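Local coordinates for protein ORF14 (Streptomyces clavuligerus, PDB 2WPX) that probably transfers acyl groups as a tandem GNAT protein of the clavulanic acid biosynthesis pathway, with acetyl-CoA bound in its N-terminal domain, at residues Ala175-Tyr180 with His278-Leu283; Gly179-Thr184 with Val241-Gly246; Arg234-Gly239 with Leu289-Arg294. One frame throughout, in Å; residues are numbered along the deposited sequence.

Contact 1. Residues Ala175-Tyr180 with His278-Leu283; sequences AVPAGY and HALGTL
The loop 175-180 passes the start of helix 280-295, with Pro177 CA 7.0 Å from His278 CA and Val176 CA 7.3 Å from Leu283 CA. A type II turn from Pro177 to Tyr180 bends the loop here, closed by Tyr180 N bonding to Pro177 O. The Pro177 ring fills the middle of the contact. Its CG meets Leu280 CD1 at 4.0 Å, and its CD lies 4.2 Å from Leu283 CD2. Val176 CG1 adds a looser touch to the same Leu283 methyl. On the other flank Tyr180 points its edge at the face of His278, with ring centroids 5.4 Å apart and planes at 51°. Tyr180 OH sits off-centre over the imidazole, 3.6 Å from His278 CE1. The hydroxyl is not left without a partner, since it hydrogen-bonds to His275 ND1. No hydrogen bond joins the two segments. Ala279 is the N-cap of helix 280-295. In GNAT folds the loop before this helix, with its Arg/Gln-x-x-Gly-x-Gly/Ala signature, usually cradles the coenzyme phosphates. Here the loop 175-180 packs on the start of the equivalent helix in the second GNAT domain, and the acetyl-CoA is bound elsewhere.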
loop_
_atom_site.group_PDB
_atom_site.type_symbol
_atom_site.label_atom_id
_atom_site.label_comp_id
_atom_site.label_asym_id
_atom_site.label_seq_id
_atom_site.Cartn_x
_atom_site.Cartn_y
_atom_site.Cartn_z
ATOM N N ALA A 175 13.034 4.007 27.014
ATOM C CA ALA A 175 12.154 3.767 28.163
ATOM C C ALA A 175 10.734 4.228 27.853
ATOM O O ALA A 175 10.520 5.200 27.133
ATOM C CB ALA A 175 12.682 4.513 29.373
ATOM N N VAL A 176 9.775 3.496 28.376
ATOM C CA VAL A 176 8.378 3.891 28.384
ATOM C C VAL A 176 8.133 5.003 29.401
ATOM O O VAL A 176 8.505 4.915 30.566
ATOM C CB VAL A 176 7.500 2.643 28.734
ATOM C CG1 VAL A 176 6.020 2.895 28.503
ATOM C CG2 VAL A 176 8.008 1.410 27.926
ATOM N N PRO A 177 7.524 6.092 28.948
ATOM C CA PRO A 177 7.262 7.230 29.831
ATOM C C PRO A 177 6.306 6.847 30.966
ATOM O O PRO A 177 5.429 6.001 30.772
ATOM C CB PRO A 177 6.591 8.253 28.906
ATOM C CG PRO A 177 6.402 7.597 27.579
ATOM C CD PRO A 177 7.339 6.410 27.526
ATOM N N ALA A 178 6.469 7.495 32.126
ATOM C CA ALA A 178 5.640 7.258 33.296
ATOM C C ALA A 178 4.206 7.491 32.905
ATOM O O ALA A 178 3.900 8.395 32.134
ATOM C CB ALA A 178 6.049 8.193 34.423
ATOM N N GLY A 179 3.318 6.659 33.417
ATOM C CA GLY A 179 1.914 6.738 33.032
ATOM C C GLY A 179 1.555 5.819 31.876
ATOM O O GLY A 179 0.346 5.613 31.598
ATOM N N TYR A 180 2.565 5.272 31.180
ATOM C CA TYR A 180 2.258 4.435 29.977
ATOM C C TYR A 180 2.639 2.961 30.069
ATOM O O TYR A 180 3.495 2.608 30.834
ATOM C CB TYR A 180 2.857 5.045 28.705
ATOM C CG TYR A 180 2.317 6.430 28.443
ATOM C CD1 TYR A 180 2.897 7.554 29.050
ATOM C CD2 TYR A 180 1.198 6.613 27.622
ATOM C CE1 TYR A 180 2.388 8.824 28.831
ATOM C CE2 TYR A 180 0.675 7.860 27.410
ATOM C CZ TYR A 180 1.277 8.968 28.014
ATOM O OH TYR A 180 0.765 10.218 27.766
ATOM N N HIS A 278 5.348 13.065 24.165
ATOM C CA HIS A 278 6.037 12.047 24.961
ATOM C C HIS A 278 6.901 11.122 24.112
ATOM O O HIS A 278 7.361 10.077 24.587
ATOM C CB HIS A 278 5.011 11.218 25.717
ATOM C CG HIS A 278 4.124 12.037 26.606
ATOM N ND1 HIS A 278 2.956 12.623 26.166
ATOM C CD2 HIS A 278 4.269 12.415 27.899
ATOM C CE1 HIS A 278 2.425 13.334 27.145
ATOM N NE2 HIS A 278 3.199 13.214 28.207
ATOM N N ALA A 279 7.111 11.469 22.843
ATOM C CA ALA A 279 7.931 10.582 21.983
ATOM C C ALA A 279 7.374 9.154 21.826
ATOM O O ALA A 279 8.127 8.196 21.662
ATOM C CB ALA A 279 9.361 10.516 22.483
ATOM N N LEU A 280 6.060 9.020 21.853
ATOM C CA LEU A 280 5.384 7.753 21.571
ATOM C C LEU A 280 5.703 7.180 20.182
ATOM O O LEU A 280 5.919 5.990 20.029
ATOM C CB LEU A 280 3.883 7.953 21.715
ATOM C CG LEU A 280 3.323 7.658 23.097
ATOM C CD1 LEU A 280 4.391 7.566 24.162
ATOM C CD2 LEU A 280 2.183 8.555 23.485
ATOM N N GLY A 281 5.811 8.019 19.174
ATOM C CA GLY A 281 6.037 7.462 17.817
ATOM C C GLY A 281 7.386 6.790 17.630
ATOM O O GLY A 281 7.490 5.744 16.987
ATOM N N THR A 282 8.442 7.413 18.166
ATOM C CA THR A 282 9.739 6.757 18.202
ATOM C C THR A 282 9.699 5.486 19.049
ATOM O O THR A 282 10.195 4.467 18.655
ATOM C CB THR A 282 10.828 7.721 18.687
ATOM O OG1 THR A 282 10.895 8.819 17.760
ATOM C CG2 THR A 282 12.178 7.030 18.692
ATOM N N LEU A 283 9.091 5.542 20.220
ATOM C CA LEU A 283 9.112 4.380 21.091
ATOM C C LEU A 283 8.364 3.248 20.411
ATOM O O LEU A 283 8.834 2.140 20.362
ATOM C CB LEU A 283 8.434 4.688 22.426
ATOM C CG LEU A 283 8.043 3.440 23.222
ATOM C CD1 LEU A 283 9.275 2.776 23.810
ATOM C CD2 LEU A 283 7.054 3.807 24.305
#

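Contact 2. Residues Gly179-Thr184 with Val241-Gly246; sequences GYSLVT and VHDATG
Ser181 turns OG between its backbone N and carbonyl carbon (chi1 45°), where it meets the carboxylate of Asp243. His242 holds CG anti to its backbone N (chi1 -177°), which brings its ring to Tyr180. Ser181 OG donates to Asp243 OD2 at 2.9 Å, on the syn lone pair of that oxygen, the side of its other carboxylate oxygen. His242 CD2 lies over one face of the tyrosine ring, 3.6 Å from Tyr180 CZ. The two rings are inclined at 52° to each other. The imidazole is also held at ND1, which shares a 2.9 Å hydrogen bond with Thr245 OG1.

The backbones pair as antiparallel strands. Ser181 and Val241 form the hydrogen-bonded pair. Val241 N reaches Ser181 O at 2.8 Å in a nearly straight bond, and Ser181 N returns one to Val241 O at 2.9 Å. Tyr180 and His242 are the next, non-hydrogen-bonded pair, where Tyr180 CA also makes a CH...O contact with Val241 O. Beyond them Asp243 N bonds to Gly179 O at 2.8 Å. A water donates to Gly179 O and accepts from Ala244 N, extending the link into the turn. On the face of Ser181, Val183 CG1 touches Val241 CG2 at 4.4 Å, and Tyr193 of helix 191-199 touches both valines.

Gly179 O is thus gripped by two donors, one backbone N-H and one water. The Ser181 bond limits rotation of the Asp243 carboxylate and would probably favour its ionised form. This surface end of the strand pair is therefore fastened by polar bonds, with the ring contact and the valine packing added to them.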
loop_
_atom_site.group_PDB
_atom_site.type_symbol
_atom_site.label_atom_id
_atom_site.label_comp_id
_atom_site.label_asym_id
_atom_site.label_seq_id
_atom_site.Cartn_x
_atom_site.Cartn_y
_atom_site.Cartn_z
ATOM N N GLY A 179 3.318 6.659 33.417
ATOM C CA GLY A 179 1.914 6.738 33.032
ATOM C C GLY A 179 1.555 5.819 31.876
ATOM O O GLY A 179 0.346 5.613 31.598
ATOM N N TYR A 180 2.565 5.272 31.180
ATOM C CA TYR A 180 2.258 4.435 29.977
ATOM C C TYR A 180 2.639 2.961 30.069
ATOM O O TYR A 180 3.495 2.608 30.834
ATOM C CB TYR A 180 2.857 5.045 28.705
ATOM C CG TYR A 180 2.317 6.430 28.443
ATOM C CD1 TYR A 180 2.897 7.554 29.050
ATOM C CD2 TYR A 180 1.198 6.613 27.622
ATOM C CE1 TYR A 180 2.388 8.824 28.831
ATOM C CE2 TYR A 180 0.675 7.860 27.410
ATOM C CZ TYR A 180 1.277 8.968 28.014
ATOM O OH TYR A 180 0.765 10.218 27.766
ATOM N N SER A 181 1.994 2.092 29.299
ATOM C CA SER A 181 2.604 0.777 29.103
ATOM C C SER A 181 2.487 0.271 27.687
ATOM O O SER A 181 1.522 0.558 26.980
ATOM C CB SER A 181 2.079 -0.239 30.095
ATOM O OG SER A 181 0.704 -0.094 30.158
ATOM N N LEU A 182 3.485 -0.500 27.281
ATOM C CA LEU A 182 3.536 -1.065 25.942
ATOM C C LEU A 182 2.718 -2.325 25.891
ATOM O O LEU A 182 2.852 -3.156 26.773
ATOM C CB LEU A 182 4.968 -1.439 25.659
ATOM C CG LEU A 182 5.682 -0.140 25.346
ATOM C CD1 LEU A 182 7.012 -0.505 24.747
ATOM C CD2 LEU A 182 4.873 0.656 24.311
ATOM N N VAL A 183 1.874 -2.467 24.876
ATOM C CA VAL A 183 1.251 -3.784 24.557
ATOM C C VAL A 183 1.573 -4.208 23.090
ATOM O O VAL A 183 1.809 -3.346 22.201
ATOM C CB VAL A 183 -0.301 -3.741 24.809
ATOM C CG1 VAL A 183 -0.995 -2.833 23.770
ATOM C CG2 VAL A 183 -0.944 -5.132 24.792
ATOM N N THR A 184 1.575 -5.513 22.823
ATOM C CA THR A 184 1.848 -6.054 21.473
ATOM C C THR A 184 0.803 -7.088 21.129
ATOM O O THR A 184 0.269 -7.770 22.017
ATOM C CB THR A 184 3.237 -6.765 21.364
ATOM O OG1 THR A 184 3.273 -7.913 22.250
ATOM C CG2 THR A 184 4.368 -5.804 21.714
ATOM N N VAL A 241 -0.543 2.205 25.990
ATOM C CA VAL A 241 -1.744 2.503 26.760
ATOM C C VAL A 241 -1.461 3.539 27.810
ATOM O O VAL A 241 -0.453 3.451 28.481
ATOM C CB VAL A 241 -2.375 1.248 27.430
ATOM C CG1 VAL A 241 -3.560 1.680 28.301
ATOM C CG2 VAL A 241 -2.848 0.246 26.364
ATOM N N HIS A 242 -2.352 4.505 27.964
ATOM C CA HIS A 242 -2.255 5.462 29.068
ATOM C C HIS A 242 -2.966 4.950 30.319
ATOM O O HIS A 242 -4.199 4.992 30.395
ATOM C CB HIS A 242 -2.745 6.849 28.640
ATOM C CG HIS A 242 -2.599 7.911 29.704
ATOM N ND1 HIS A 242 -3.683 8.489 30.345
ATOM C CD2 HIS A 242 -1.493 8.515 30.225
ATOM C CE1 HIS A 242 -3.249 9.399 31.210
ATOM N NE2 HIS A 242 -1.928 9.413 31.176
ATOM N N ASP A 243 -2.193 4.496 31.327
ATOM C CA ASP A 243 -2.794 3.776 32.473
ATOM C C ASP A 243 -3.930 4.540 33.169
ATOM O O ASP A 243 -4.947 3.949 33.545
ATOM C CB ASP A 243 -1.762 3.306 33.513
ATOM C CG ASP A 243 -0.539 2.561 32.882
ATOM O OD1 ASP A 243 0.543 2.624 33.514
ATOM O OD2 ASP A 243 -0.625 1.906 31.812
ATOM N N ALA A 244 -3.775 5.837 33.362
ATOM C CA ALA A 244 -4.742 6.511 34.213
ATOM C C ALA A 244 -6.140 6.536 33.590
ATOM O O ALA A 244 -7.122 6.556 34.320
ATOM C CB ALA A 244 -4.277 7.968 34.572
ATOM N N THR A 245 -6.211 6.549 32.255
ATOM C CA THR A 245 -7.472 6.686 31.553
ATOM C C THR A 245 -7.807 5.438 30.722
ATOM O O THR A 245 -8.894 5.331 30.151
ATOM C CB THR A 245 -7.434 7.896 30.591
ATOM O OG1 THR A 245 -6.401 7.692 29.614
ATOM C CG2 THR A 245 -7.247 9.219 31.352
ATOM N N GLY A 246 -6.857 4.511 30.630
ATOM C CA GLY A 246 -6.903 3.384 29.633
ATOM C C GLY A 246 -7.077 3.679 28.136
ATOM O O GLY A 246 -7.341 2.796 27.343
HETATM O O HOH W 1 -1.244 6.910 33.353
#

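Contact 3. Residues Arg234-Gly239 with Leu289-Arg294; sequences RAYHTG and LEYVLR
Helix-on-sheet packing in the second GNAT domain brings Tyr236 of strand 234-242 against Tyr291 and Val292 of helix 280-295. The helix follows strand 263-271 and precedes strand 301-307, the place of the helix after the central strands in the GNAT fold. The short strand and helix segments approach to 8.3 Å between axes and run at 145° to each other. Tyr236 is the main residue on the strand side. Its CG lies anti to the carbonyl carbon (chi1 -66°), which turns the ring to the helix. The edge of this ring meets the face of Tyr291 in a T-shaped pair, with centroids 5.3 Å apart and planes at 81°. Tyr236 CD2 does the touching, 3.8 Å from Tyr291 CE2 and off-centre over that ring. Val292 approaches the same tyrosine from another side. Its CG2 packs on Tyr236 CB at 3.7 Å, while its CA stands over one face of the Tyr236 ring, near the rim.

The polar ends are anchored just outside the segments. Tyr236 OH hydrogen-bonds to Glu296, which also forms a salt bridge with Arg234. Thr238 OG1 bonds to Asn288 ND2, one residue before the helical segment. No hydrogen bond runs between the segments themselves. The Tyr291 ring reaches far enough across to meet the strand backbone, where its CE2 lies 3.6 Å from His237 O.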
loop_
_atom_site.group_PDB
_atom_site.type_symbol
_atom_site.label_atom_id
_atom_site.label_comp_id
_atom_site.label_asym_id
_atom_site.label_seq_id
_atom_site.Cartn_x
_atom_site.Cartn_y
_atom_site.Cartn_z
ATOM N N ARG A 234 1.064 -11.560 7.309
ATOM C CA ARG A 234 1.143 -11.631 8.740
ATOM C C ARG A 234 1.373 -10.195 9.258
ATOM O O ARG A 234 2.054 -9.401 8.595
ATOM C CB ARG A 234 2.457 -12.351 8.997
ATOM C CG ARG A 234 2.490 -13.307 10.018
ATOM C CD ARG A 234 3.358 -14.476 9.547
ATOM N NE ARG A 234 4.788 -14.313 9.249
ATOM C CZ ARG A 234 5.372 -14.783 8.120
ATOM N NH1 ARG A 234 4.641 -15.330 7.140
ATOM N NH2 ARG A 234 6.679 -14.701 7.937
ATOM N N ALA A 235 0.937 -9.869 10.480
ATOM C CA ALA A 235 1.157 -8.501 10.961
ATOM C C ALA A 235 1.673 -8.444 12.395
ATOM O O ALA A 235 1.550 -9.418 13.143
ATOM C CB ALA A 235 -0.114 -7.651 10.783
ATOM N N TYR A 236 2.297 -7.322 12.754
ATOM C CA TYR A 236 2.894 -7.187 14.085
ATOM C C TYR A 236 2.511 -5.819 14.658
ATOM O O TYR A 236 2.710 -4.779 13.986
ATOM C CB TYR A 236 4.422 -7.338 14.034
ATOM C CG TYR A 236 4.909 -8.700 13.650
ATOM C CD1 TYR A 236 5.009 -9.087 12.286
ATOM C CD2 TYR A 236 5.280 -9.622 14.622
ATOM C CE1 TYR A 236 5.465 -10.335 11.928
ATOM C CE2 TYR A 236 5.738 -10.885 14.251
ATOM C CZ TYR A 236 5.810 -11.217 12.919
ATOM O OH TYR A 236 6.261 -12.424 12.556
ATOM N N HIS A 237 1.935 -5.813 15.866
ATOM C CA HIS A 237 1.418 -4.573 16.465
ATOM C C HIS A 237 2.018 -4.283 17.842
ATOM O O HIS A 237 2.204 -5.184 18.637
ATOM C CB HIS A 237 -0.092 -4.624 16.615
ATOM C CG HIS A 237 -0.806 -4.875 15.331
ATOM N ND1 HIS A 237 -1.007 -6.146 14.831
ATOM C CD2 HIS A 237 -1.351 -4.022 14.425
ATOM C CE1 HIS A 237 -1.665 -6.065 13.687
ATOM N NE2 HIS A 237 -1.900 -4.788 13.427
ATOM N N THR A 238 2.364 -3.024 18.066
ATOM C CA THR A 238 2.692 -2.506 19.380
ATOM C C THR A 238 1.783 -1.308 19.652
ATOM O O THR A 238 1.539 -0.484 18.779
ATOM C CB THR A 238 4.134 -2.047 19.444
ATOM O OG1 THR A 238 4.984 -3.170 19.159
ATOM C CG2 THR A 238 4.454 -1.455 20.863
ATOM N N GLY A 239 1.235 -1.262 20.849
ATOM C CA GLY A 239 0.354 -0.180 21.261
ATOM C C GLY A 239 0.805 0.444 22.571
ATOM O O GLY A 239 1.494 -0.174 23.379
ATOM N N LEU A 289 9.550 -2.733 15.807
ATOM C CA LEU A 289 10.577 -3.315 14.965
ATOM C C LEU A 289 11.274 -4.449 15.725
ATOM O O LEU A 289 11.523 -5.519 15.200
ATOM C CB LEU A 289 11.577 -2.271 14.482
ATOM C CG LEU A 289 12.677 -2.777 13.505
ATOM C CD1 LEU A 289 12.059 -3.206 12.226
ATOM C CD2 LEU A 289 13.795 -1.754 13.228
ATOM N N GLU A 290 11.551 -4.240 16.989
ATOM C CA GLU A 290 12.253 -5.259 17.695
ATOM C C GLU A 290 11.390 -6.513 17.750
ATOM O O GLU A 290 11.904 -7.647 17.726
ATOM C CB GLU A 290 12.563 -4.778 19.094
ATOM C CG GLU A 290 13.388 -5.745 19.897
ATOM C CD GLU A 290 13.452 -5.298 21.362
ATOM O OE1 GLU A 290 12.412 -5.014 21.982
ATOM O OE2 GLU A 290 14.551 -5.194 21.890
ATOM N N TYR A 291 10.086 -6.288 17.886
ATOM C CA TYR A 291 9.120 -7.327 18.008
ATOM C C TYR A 291 9.056 -8.115 16.658
ATOM O O TYR A 291 9.127 -9.333 16.649
ATOM C CB TYR A 291 7.795 -6.709 18.451
ATOM C CG TYR A 291 6.627 -7.654 18.419
ATOM C CD1 TYR A 291 6.758 -8.981 18.792
ATOM C CD2 TYR A 291 5.390 -7.231 17.992
ATOM C CE1 TYR A 291 5.645 -9.849 18.769
ATOM C CE2 TYR A 291 4.317 -8.064 17.970
ATOM C CZ TYR A 291 4.439 -9.357 18.351
ATOM O OH TYR A 291 3.333 -10.158 18.299
ATOM N N VAL A 292 9.033 -7.432 15.534
ATOM C CA VAL A 292 9.230 -8.083 14.199
ATOM C C VAL A 292 10.512 -8.931 14.059
ATOM O O VAL A 292 10.455 -10.133 13.724
ATOM C CB VAL A 292 9.175 -7.031 13.076
ATOM C CG1 VAL A 292 9.516 -7.617 11.689
ATOM C CG2 VAL A 292 7.831 -6.414 13.083
ATOM N N LEU A 293 11.661 -8.327 14.331
ATOM C CA LEU A 293 12.970 -8.966 14.092
ATOM C C LEU A 293 13.162 -10.209 14.947
ATOM O O LEU A 293 13.929 -11.096 14.585
ATOM C CB LEU A 293 14.108 -7.981 14.394
ATOM C CG LEU A 293 14.632 -7.171 13.218
ATOM C CD1 LEU A 293 13.559 -6.993 12.228
ATOM C CD2 LEU A 293 15.312 -5.829 13.573
ATOM N N ARG A 294 12.504 -10.292 16.092
ATOM C CA ARG A 294 12.726 -11.470 16.874
ATOM C C ARG A 294 11.852 -12.618 16.373
ATOM O O ARG A 294 12.082 -13.761 16.716
ATOM C CB ARG A 294 12.635 -11.204 18.393
ATOM C CG ARG A 294 11.241 -11.088 18.955
ATOM C CD ARG A 294 11.163 -11.588 20.433
ATOM N NE ARG A 294 12.000 -10.790 21.323
ATOM C CZ ARG A 294 11.872 -9.475 21.475
ATOM N NH1 ARG A 294 10.941 -8.803 20.794
ATOM N NH2 ARG A 294 12.686 -8.833 22.302
#

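Contacts 1 and 2 share Gly179 and Tyr180, and their centres lie 10 Å apart. They also touch through Leu182, whose CD2 is 3.8 Å from Leu283 CD2. Contact 3 sits farther along helix 280-295, its centre about 17 Å from that of contact 1 and 18 Å from that of contact 2. It joins contact 2 through the neighbouring strands 180-185 and 234-242: Val183 O and Gly239 N, 2.6 Å apart, probably form a hydrogen bond. Together the three contacts tie the edge strand, its partner and the helix of the second GNAT domain. The bound acetyl-CoA lies away from all of them, in a pocket of the first GNAT domain that includes Leu90, Val92 and Arg98 to Gly100.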